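Local coordinates for interferon alpha/beta receptor 1 (Mus musculus, PDB 3WCY), which pairs with IFNAR2 to form the heterodimeric cell-surface receptor for type I interferons, whose binding activates JAK-STAT signalling, at residues P96-M102 against M129-E133; M102-V107 against H119-Q125. All blocks are in the same frame, centred on the assembly; numbering follows the deposited sequence.

Interaction 1. Residues P96-M102 against M129-E133; sequences PFYTAHM and MWALE
Trp130 and Met129 pack against Phe97, Ala100 and Met102 where the first two fibronectin type III modules of the ectodomain join, so the loop 129-133 covers the linker 96-102. The evidence for close packing lies on the indole. Met102 CG stands over one face, 4.0 Å from the centroid of the Trp130 six-membered ring and 26° off its normal, a CH-pi contact. Met102 SD follows at 4.8 Å from the same centroid, 19° off the normal, which makes a Met-aromatic contact at longer range. Met129 CG lies over the opposite face, so the indole is sandwiched between two methionines. Beyond it, Met129 bends at chi2 (61°) and again at its last torsion, which turns the thioether toward Ala100 and Pro96: Met129 SD is 3.7 Å from Ala100 CB, and Met129 CE is 4.1 Å from Pro96 CB. Met129 also touches Tyr18 of strand 17-19.

The Phe97 end is buried but more polar. There the Glu133 carboxylate meets the ring obliquely, with Glu133 OE1 3.2 Å from Phe97 CZ. The Tyr70 hydroxyl is hydrogen-bonded to Glu133 OE1, and its ring stands edge-to-face to Phe97. A basic side chain of another protein's chain makes a long, weak charge contact with the same oxygen. Were Glu133 an alanine, the Tyr70 hydroxyl and that basic group would probably lose this partner, and the Phe97 ring the carboxylate beside it. The contact is looser toward His101, whose exposed imidazole leaves the loop and stacks on Tyr12. Although its ring turns away, His101 still meets the indole through its carbonyl: His101 O is 3.6 Å from Trp130 CZ2, at the edge and near the ring plane.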
ATOM      1  N   PRO A  96     -11.119 -24.959   2.160  1.00122.16           N
ATOM      2  CA  PRO A  96     -11.053 -24.598   0.727  1.00120.45           C
ATOM      3  C   PRO A  96     -10.036 -23.536   0.288  1.00120.14           C
ATOM      4  O   PRO A  96      -9.630 -23.547  -0.871  1.00119.81           O
ATOM      5  CB  PRO A  96     -12.496 -24.209   0.379  1.00122.08           C
ATOM      6  CG  PRO A  96     -13.157 -23.932   1.680  1.00126.52           C
ATOM      7  CD  PRO A  96     -12.494 -24.816   2.685  1.00123.45           C
ATOM      8  N   PHE A  97      -9.609 -22.654   1.204  1.00113.66           N
ATOM      9  CA  PHE A  97      -8.655 -21.565   0.960  1.00111.07           C
ATOM     10  C   PHE A  97      -7.235 -22.010   0.541  1.00113.91           C
ATOM     11  O   PHE A  97      -6.498 -21.208  -0.034  1.00111.85           O
ATOM     12  CB  PHE A  97      -8.630 -20.606   2.170  1.00111.63           C
ATOM     13  CG  PHE A  97      -7.744 -19.385   2.071  1.00111.46           C
ATOM     14  CD1 PHE A  97      -7.897 -18.474   1.031  1.00113.33           C
ATOM     15  CD2 PHE A  97      -6.785 -19.123   3.042  1.00112.89           C
ATOM     16  CE1 PHE A  97      -7.080 -17.345   0.943  1.00112.69           C
ATOM     17  CE2 PHE A  97      -5.987 -17.979   2.965  1.00114.11           C
ATOM     18  CZ  PHE A  97      -6.136 -17.101   1.914  1.00111.14           C
ATOM     19  N   TYR A  98      -6.857 -23.274   0.804  1.00112.11           N
ATOM     20  CA  TYR A  98      -5.537 -23.787   0.429  1.00112.83           C
ATOM     21  C   TYR A  98      -5.532 -24.466  -0.957  1.00117.23           C
ATOM     22  O   TYR A  98      -4.536 -24.377  -1.678  1.00116.62           O
ATOM     23  CB  TYR A  98      -4.983 -24.752   1.499  1.00115.85           C
ATOM     24  CG  TYR A  98      -4.777 -24.153   2.875  1.00117.25           C
ATOM     25  CD1 TYR A  98      -3.772 -23.217   3.108  1.00118.13           C
ATOM     26  CD2 TYR A  98      -5.517 -24.597   3.967  1.00118.93           C
ATOM     27  CE1 TYR A  98      -3.558 -22.683   4.380  1.00118.56           C
ATOM     28  CE2 TYR A  98      -5.299 -24.087   5.249  1.00119.34           C
ATOM     29  CZ  TYR A  98      -4.316 -23.129   5.451  1.00126.20           C
ATOM     30  OH  TYR A  98      -4.100 -22.614   6.709  1.00126.82           O
ATOM     31  N   THR A  99      -6.632 -25.142  -1.317  1.00114.64           N
ATOM     32  CA  THR A  99      -6.759 -25.857  -2.593  1.00115.74           C
ATOM     33  C   THR A  99      -7.313 -25.007  -3.745  1.00117.65           C
ATOM     34  O   THR A  99      -7.246 -25.440  -4.902  1.00117.90           O
ATOM     35  CB  THR A  99      -7.545 -27.173  -2.418  1.00129.41           C
ATOM     36  OG1 THR A  99      -8.771 -26.914  -1.729  1.00129.39           O
ATOM     37  CG2 THR A  99      -6.740 -28.251  -1.697  1.00130.55           C
ATOM     38  N   ALA A 100      -7.862 -23.814  -3.437  1.00112.04           N
ATOM     39  CA  ALA A 100      -8.456 -22.915  -4.436  1.00110.30           C
ATOM     40  C   ALA A 100      -7.432 -22.203  -5.319  1.00111.52           C
ATOM     41  O   ALA A 100      -6.452 -21.647  -4.817  1.00110.74           O
ATOM     42  CB  ALA A 100      -9.368 -21.902  -3.765  1.00109.75           C
ATOM     43  N   HIS A 101      -7.675 -22.227  -6.638  1.00106.39           N
ATOM     44  CA  HIS A 101      -6.841 -21.595  -7.659  1.00104.53           C
ATOM     45  C   HIS A 101      -7.367 -20.201  -7.973  1.00103.74           C
ATOM     46  O   HIS A 101      -8.536 -19.902  -7.712  1.00102.96           O
ATOM     47  CB  HIS A 101      -6.847 -22.435  -8.948  1.00106.64           C
ATOM     48  CG  HIS A 101      -6.101 -23.724  -8.843  1.00111.69           C
ATOM     49  ND1 HIS A 101      -4.798 -23.843  -9.295  1.00113.82           N
ATOM     50  CD2 HIS A 101      -6.501 -24.915  -8.344  1.00114.91           C
ATOM     51  CE1 HIS A 101      -4.451 -25.096  -9.062  1.00114.99           C
ATOM     52  NE2 HIS A 101      -5.442 -25.779  -8.490  1.00116.10           N
ATOM     53  N   MET A 102      -6.510 -19.365  -8.572  1.00 97.22           N
ATOM     54  CA  MET A 102      -6.848 -17.999  -8.964  1.00 94.52           C
ATOM     55  C   MET A 102      -7.135 -17.909 -10.459  1.00 96.89           C
ATOM     56  O   MET A 102      -6.246 -18.184 -11.275  1.00 97.02           O
ATOM     57  CB  MET A 102      -5.699 -17.057  -8.615  1.00 95.64           C
ATOM     58  CG  MET A 102      -5.764 -16.524  -7.227  1.00 98.31           C
ATOM     59  SD  MET A 102      -4.187 -15.793  -6.774  1.00102.00           S
ATOM     60  CE  MET A 102      -4.185 -14.368  -7.802  1.00 97.75           C
ATOM     61  N   MET A 129     -14.219 -16.304  -1.907  1.00103.89           N
ATOM     62  CA  MET A 129     -12.863 -16.852  -1.843  1.00102.32           C
ATOM     63  C   MET A 129     -11.788 -15.763  -1.744  1.00104.26           C
ATOM     64  O   MET A 129     -10.839 -15.915  -0.973  1.00104.42           O
ATOM     65  CB  MET A 129     -12.593 -17.768  -3.050  1.00104.98           C
ATOM     66  CG  MET A 129     -11.369 -18.662  -2.892  1.00108.43           C
ATOM     67  SD  MET A 129     -11.461 -19.819  -1.502  1.00113.21           S
ATOM     68  CE  MET A 129     -12.679 -20.974  -2.095  1.00111.64           C
ATOM     69  N   TRP A 130     -11.948 -14.666  -2.500  1.00 98.48           N
ATOM     70  CA  TRP A 130     -10.971 -13.577  -2.517  1.00 96.52           C
ATOM     71  C   TRP A 130     -11.474 -12.255  -1.917  1.00 97.61           C
ATOM     72  O   TRP A 130     -10.707 -11.291  -1.822  1.00 96.44           O
ATOM     73  CB  TRP A 130     -10.386 -13.414  -3.927  1.00 95.20           C
ATOM     74  CG  TRP A 130      -9.994 -14.725  -4.543  1.00 97.30           C
ATOM     75  CD1 TRP A 130     -10.653 -15.390  -5.534  1.00101.00           C
ATOM     76  CD2 TRP A 130      -8.941 -15.598  -4.105  1.00 97.69           C
ATOM     77  NE1 TRP A 130     -10.033 -16.591  -5.791  1.00101.41           N
ATOM     78  CE2 TRP A 130      -8.988 -16.751  -4.919  1.00102.57           C
ATOM     79  CE3 TRP A 130      -7.945 -15.508  -3.116  1.00 98.67           C
ATOM     80  CZ2 TRP A 130      -8.082 -17.805  -4.775  1.00102.69           C
ATOM     81  CZ3 TRP A 130      -7.042 -16.551  -2.981  1.00101.02           C
ATOM     82  CH2 TRP A 130      -7.112 -17.680  -3.808  1.00102.77           C
ATOM     83  N   ALA A 131     -12.738 -12.248  -1.437  1.00 92.64           N
ATOM     84  CA  ALA A 131     -13.427 -11.125  -0.800  1.00 91.32           C
ATOM     85  C   ALA A 131     -12.631 -10.467   0.335  1.00 94.70           C
ATOM     86  O   ALA A 131     -12.912  -9.315   0.679  1.00 95.16           O
ATOM     87  CB  ALA A 131     -14.781 -11.581  -0.285  1.00 92.87           C
ATOM     88  N   LEU A 132     -11.650 -11.195   0.917  1.00 89.51           N
ATOM     89  CA  LEU A 132     -10.780 -10.703   1.983  1.00 87.86           C
ATOM     90  C   LEU A 132      -9.304 -10.727   1.586  1.00 90.23           C
ATOM     91  O   LEU A 132      -8.453 -10.359   2.397  1.00 89.17           O
ATOM     92  CB  LEU A 132     -10.996 -11.487   3.279  1.00 88.62           C
ATOM     93  CG  LEU A 132     -12.400 -11.488   3.874  1.00 94.20           C
ATOM     94  CD1 LEU A 132     -12.456 -12.387   5.108  1.00 95.20           C
ATOM     95  CD2 LEU A 132     -12.886 -10.064   4.188  1.00 95.42           C
ATOM     96  N   GLU A 133      -8.999 -11.146   0.340  1.00 86.52           N
ATOM     97  CA  GLU A 133      -7.630 -11.196  -0.182  1.00 85.57           C
ATOM     98  C   GLU A 133      -7.310 -10.074  -1.166  1.00 88.38           C
ATOM     99  O   GLU A 133      -6.131  -9.803  -1.405  1.00 87.58           O
ATOM    100  CB  GLU A 133      -7.298 -12.573  -0.763  1.00 87.74           C
ATOM    101  CG  GLU A 133      -6.773 -13.551   0.272  1.00 96.75           C
ATOM    102  CD  GLU A 133      -7.768 -13.992   1.325  1.00112.79           C
ATOM    103  OE1 GLU A 133      -7.346 -14.180   2.489  1.00100.42           O
ATOM    104  OE2 GLU A 133      -8.968 -14.145   0.996  1.00106.57           O
TER

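Interaction 2. Residues M102-V107 against H119-Q125; sequences MSPPEV and HISPPGQ
The antiparallel hairpin of strands 106-111 and 116-121, the A and B strands of the second fibronectin type III module, ends here, with Glu106 facing Ser121 as a hydrogen-bonded pair and Val107 facing Ile120 as a non-hydrogen-bonded one. The bond from Ser121 N to Glu106 O is 2.7 Å long, has a 164° angle at hydrogen and lies in the carbonyl plane. Its return partner, Glu106 N to Ser121 O, is weak, with an angle of 124°. Val107 CA adds a CA-H...O contact to His119 O at 3.4 Å.

Glu106 CB and Ser121 CB sit together on one face, 3.7 Å apart. With CG anti to the backbone N (chi1 -165°), Glu106 extends across Gln125 at about a right angle, while its OE1 is held by a salt bridge to Arg108. On the inner side, Pro105 CB meets Ile120 CG2 at 3.7 Å, and both side chains rest on Tyr139 and Val176 of the facing sheet. Past the strand ends, Pro123 CG packs against Ser103 O at 3.4 Å.

Pro104, Pro105, Pro122 and Pro123 lack amide hydrogens, consistent with the ladder stopping at Glu106-Ser121; the segments stay close (Pro105 CA to Pro123 CA 5.0 Å) by packing instead.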
ATOM      1  N   MET A 102      -6.510 -19.365  -8.572  1.00 97.22           N
ATOM      2  CA  MET A 102      -6.848 -17.999  -8.964  1.00 94.52           C
ATOM      3  C   MET A 102      -7.135 -17.909 -10.459  1.00 96.89           C
ATOM      4  O   MET A 102      -6.246 -18.184 -11.275  1.00 97.02           O
ATOM      5  CB  MET A 102      -5.699 -17.057  -8.615  1.00 95.64           C
ATOM      6  CG  MET A 102      -5.764 -16.524  -7.227  1.00 98.31           C
ATOM      7  SD  MET A 102      -4.187 -15.793  -6.774  1.00102.00           S
ATOM      8  CE  MET A 102      -4.185 -14.368  -7.802  1.00 97.75           C
ATOM      9  N   SER A 103      -8.368 -17.496 -10.823  1.00 91.44           N
ATOM     10  CA  SER A 103      -8.767 -17.309 -12.222  1.00 90.27           C
ATOM     11  C   SER A 103      -8.102 -16.019 -12.723  1.00 90.60           C
ATOM     12  O   SER A 103      -7.799 -15.170 -11.890  1.00 88.38           O
ATOM     13  CB  SER A 103     -10.286 -17.217 -12.346  1.00 93.05           C
ATOM     14  OG  SER A 103     -10.776 -16.030 -11.748  1.00100.19           O
ATOM     15  N   PRO A 104      -7.805 -15.844 -14.034  1.00 86.76           N
ATOM     16  CA  PRO A 104      -7.147 -14.595 -14.470  1.00 85.29           C
ATOM     17  C   PRO A 104      -7.965 -13.327 -14.162  1.00 86.34           C
ATOM     18  O   PRO A 104      -9.193 -13.424 -14.056  1.00 86.50           O
ATOM     19  CB  PRO A 104      -6.938 -14.809 -15.971  1.00 87.78           C
ATOM     20  CG  PRO A 104      -7.060 -16.287 -16.179  1.00 93.48           C
ATOM     21  CD  PRO A 104      -8.059 -16.740 -15.180  1.00 89.11           C
ATOM     22  N   PRO A 105      -7.334 -12.147 -13.949  1.00 79.88           N
ATOM     23  CA  PRO A 105      -8.130 -10.947 -13.641  1.00 78.54           C
ATOM     24  C   PRO A 105      -8.859 -10.389 -14.867  1.00 82.67           C
ATOM     25  O   PRO A 105      -8.331 -10.477 -15.978  1.00 82.74           O
ATOM     26  CB  PRO A 105      -7.089  -9.963 -13.101  1.00 79.28           C
ATOM     27  CG  PRO A 105      -5.823 -10.355 -13.736  1.00 84.19           C
ATOM     28  CD  PRO A 105      -5.892 -11.833 -14.025  1.00 81.03           C
ATOM     29  N   GLU A 106     -10.071  -9.839 -14.675  1.00 78.82           N
ATOM     30  CA  GLU A 106     -10.834  -9.248 -15.777  1.00 79.20           C
ATOM     31  C   GLU A 106     -10.169  -7.914 -16.187  1.00 82.18           C
ATOM     32  O   GLU A 106      -9.860  -7.085 -15.325  1.00 81.00           O
ATOM     33  CB  GLU A 106     -12.318  -9.075 -15.397  1.00 80.99           C
ATOM     34  CG  GLU A 106     -13.235  -8.803 -16.582  1.00 96.94           C
ATOM     35  CD  GLU A 106     -14.694  -8.554 -16.240  1.00129.86           C
ATOM     36  OE1 GLU A 106     -15.537  -9.411 -16.596  1.00132.69           O
ATOM     37  OE2 GLU A 106     -15.000  -7.495 -15.644  1.00125.33           O
ATOM     38  N   VAL A 107      -9.914  -7.734 -17.497  1.00 78.23           N
ATOM     39  CA  VAL A 107      -9.232  -6.539 -18.001  1.00 77.15           C
ATOM     40  C   VAL A 107      -9.947  -5.850 -19.164  1.00 79.44           C
ATOM     41  O   VAL A 107     -10.299  -6.507 -20.139  1.00 79.49           O
ATOM     42  CB  VAL A 107      -7.703  -6.773 -18.233  1.00 80.86           C
ATOM     43  CG1 VAL A 107      -7.410  -8.175 -18.757  1.00 81.33           C
ATOM     44  CG2 VAL A 107      -7.080  -5.713 -19.138  1.00 80.73           C
ATOM     45  N   HIS A 119      -7.771  -1.286 -16.995  1.00 69.27           N
ATOM     46  CA  HIS A 119      -8.743  -1.412 -15.916  1.00 68.43           C
ATOM     47  C   HIS A 119      -8.787  -2.869 -15.472  1.00 73.49           C
ATOM     48  O   HIS A 119      -9.344  -3.726 -16.168  1.00 74.14           O
ATOM     49  CB  HIS A 119     -10.120  -0.888 -16.348  1.00 69.41           C
ATOM     50  CG  HIS A 119     -10.087   0.516 -16.874  1.00 73.35           C
ATOM     51  ND1 HIS A 119     -10.233   1.603 -16.034  1.00 74.92           N
ATOM     52  CD2 HIS A 119      -9.910   0.964 -18.139  1.00 75.55           C
ATOM     53  CE1 HIS A 119     -10.129   2.672 -16.809  1.00 74.78           C
ATOM     54  NE2 HIS A 119      -9.946   2.338 -18.083  1.00 75.46           N
ATOM     55  N   ILE A 120      -8.125  -3.156 -14.342  1.00 69.26           N
ATOM     56  CA  ILE A 120      -8.040  -4.499 -13.785  1.00 68.79           C
ATOM     57  C   ILE A 120      -9.137  -4.724 -12.750  1.00 75.89           C
ATOM     58  O   ILE A 120      -9.303  -3.931 -11.819  1.00 75.02           O
ATOM     59  CB  ILE A 120      -6.631  -4.810 -13.193  1.00 70.70           C
ATOM     60  CG1 ILE A 120      -5.490  -4.337 -14.105  1.00 70.76           C
ATOM     61  CG2 ILE A 120      -6.478  -6.291 -12.856  1.00 71.16           C
ATOM     62  CD1 ILE A 120      -4.327  -3.763 -13.373  1.00 73.41           C
ATOM     63  N   SER A 121      -9.874  -5.819 -12.916  1.00 75.50           N
ATOM     64  CA  SER A 121     -10.882  -6.275 -11.971  1.00 76.25           C
ATOM     65  C   SER A 121     -10.269  -7.523 -11.294  1.00 83.03           C
ATOM     66  O   SER A 121      -9.737  -8.386 -12.004  1.00 82.96           O
ATOM     67  CB  SER A 121     -12.180  -6.617 -12.688  1.00 79.91           C
ATOM     68  OG  SER A 121     -13.292  -6.355 -11.850  1.00 89.71           O
ATOM     69  N   PRO A 122     -10.250  -7.603  -9.937  1.00 80.88           N
ATOM     70  CA  PRO A 122      -9.626  -8.763  -9.274  1.00 81.23           C
ATOM     71  C   PRO A 122     -10.374 -10.084  -9.498  1.00 87.85           C
ATOM     72  O   PRO A 122     -11.568 -10.034  -9.814  1.00 87.60           O
ATOM     73  CB  PRO A 122      -9.635  -8.358  -7.798  1.00 82.46           C
ATOM     74  CG  PRO A 122     -10.778  -7.430  -7.671  1.00 86.71           C
ATOM     75  CD  PRO A 122     -10.816  -6.662  -8.950  1.00 82.25           C
ATOM     76  N   PRO A 123      -9.718 -11.269  -9.339  1.00 86.54           N
ATOM     77  CA  PRO A 123     -10.441 -12.547  -9.517  1.00 88.43           C
ATOM     78  C   PRO A 123     -11.669 -12.667  -8.588  1.00 97.57           C
ATOM     79  O   PRO A 123     -11.528 -12.587  -7.363  1.00 98.25           O
ATOM     80  CB  PRO A 123      -9.371 -13.601  -9.196  1.00 90.12           C
ATOM     81  CG  PRO A 123      -8.074 -12.917  -9.377  1.00 93.04           C
ATOM     82  CD  PRO A 123      -8.306 -11.505  -8.972  1.00 87.66           C
ATOM     83  N   GLY A 124     -12.858 -12.786  -9.179  1.00 96.79           N
ATOM     84  CA  GLY A 124     -14.120 -12.861  -8.446  1.00 98.57           C
ATOM     85  C   GLY A 124     -14.974 -11.616  -8.618  1.00106.46           C
ATOM     86  O   GLY A 124     -14.498 -10.496  -8.388  1.00104.36           O
ATOM     87  N   GLN A 125     -16.262 -11.804  -8.997  1.00107.87           N
ATOM     88  CA  GLN A 125     -17.210 -10.701  -9.249  1.00109.35           C
ATOM     89  C   GLN A 125     -18.456 -10.603  -8.288  1.00116.16           C
ATOM     90  O   GLN A 125     -19.591 -10.661  -8.770  1.00117.07           O
ATOM     91  CB  GLN A 125     -17.643 -10.686 -10.740  1.00111.31           C
ATOM     92  CG  GLN A 125     -16.578 -10.172 -11.708  1.00129.87           C
ATOM     93  CD  GLN A 125     -17.135  -9.937 -13.091  1.00152.86           C
ATOM     94  OE1 GLN A 125     -17.593  -8.836 -13.428  1.00148.51           O
ATOM     95  NE2 GLN A 125     -17.102 -10.963 -13.928  1.00146.47           N
TER

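How the interactions relate
Interactions 1 and 2 have centres 13 Å apart and share Met102, where the linker 96-102 runs into the segment leading to strand 106-111. Along the chain, interaction 2 is nested within interaction 1: the hairpin of strands 106-111 and 116-121 comes within the loop that interaction 1 closes, and the chain then continues through Gln125 to the loop 129-133, which returns to the linker. The two also touch directly, with Trp130 CD1 3.5 Å from Pro123 O. Interaction 2 thus belongs to the end of the second fibronectin type III module, whereas interaction 1 joins that module to the first, consistent with a packed rather than a freely flexible junction between them.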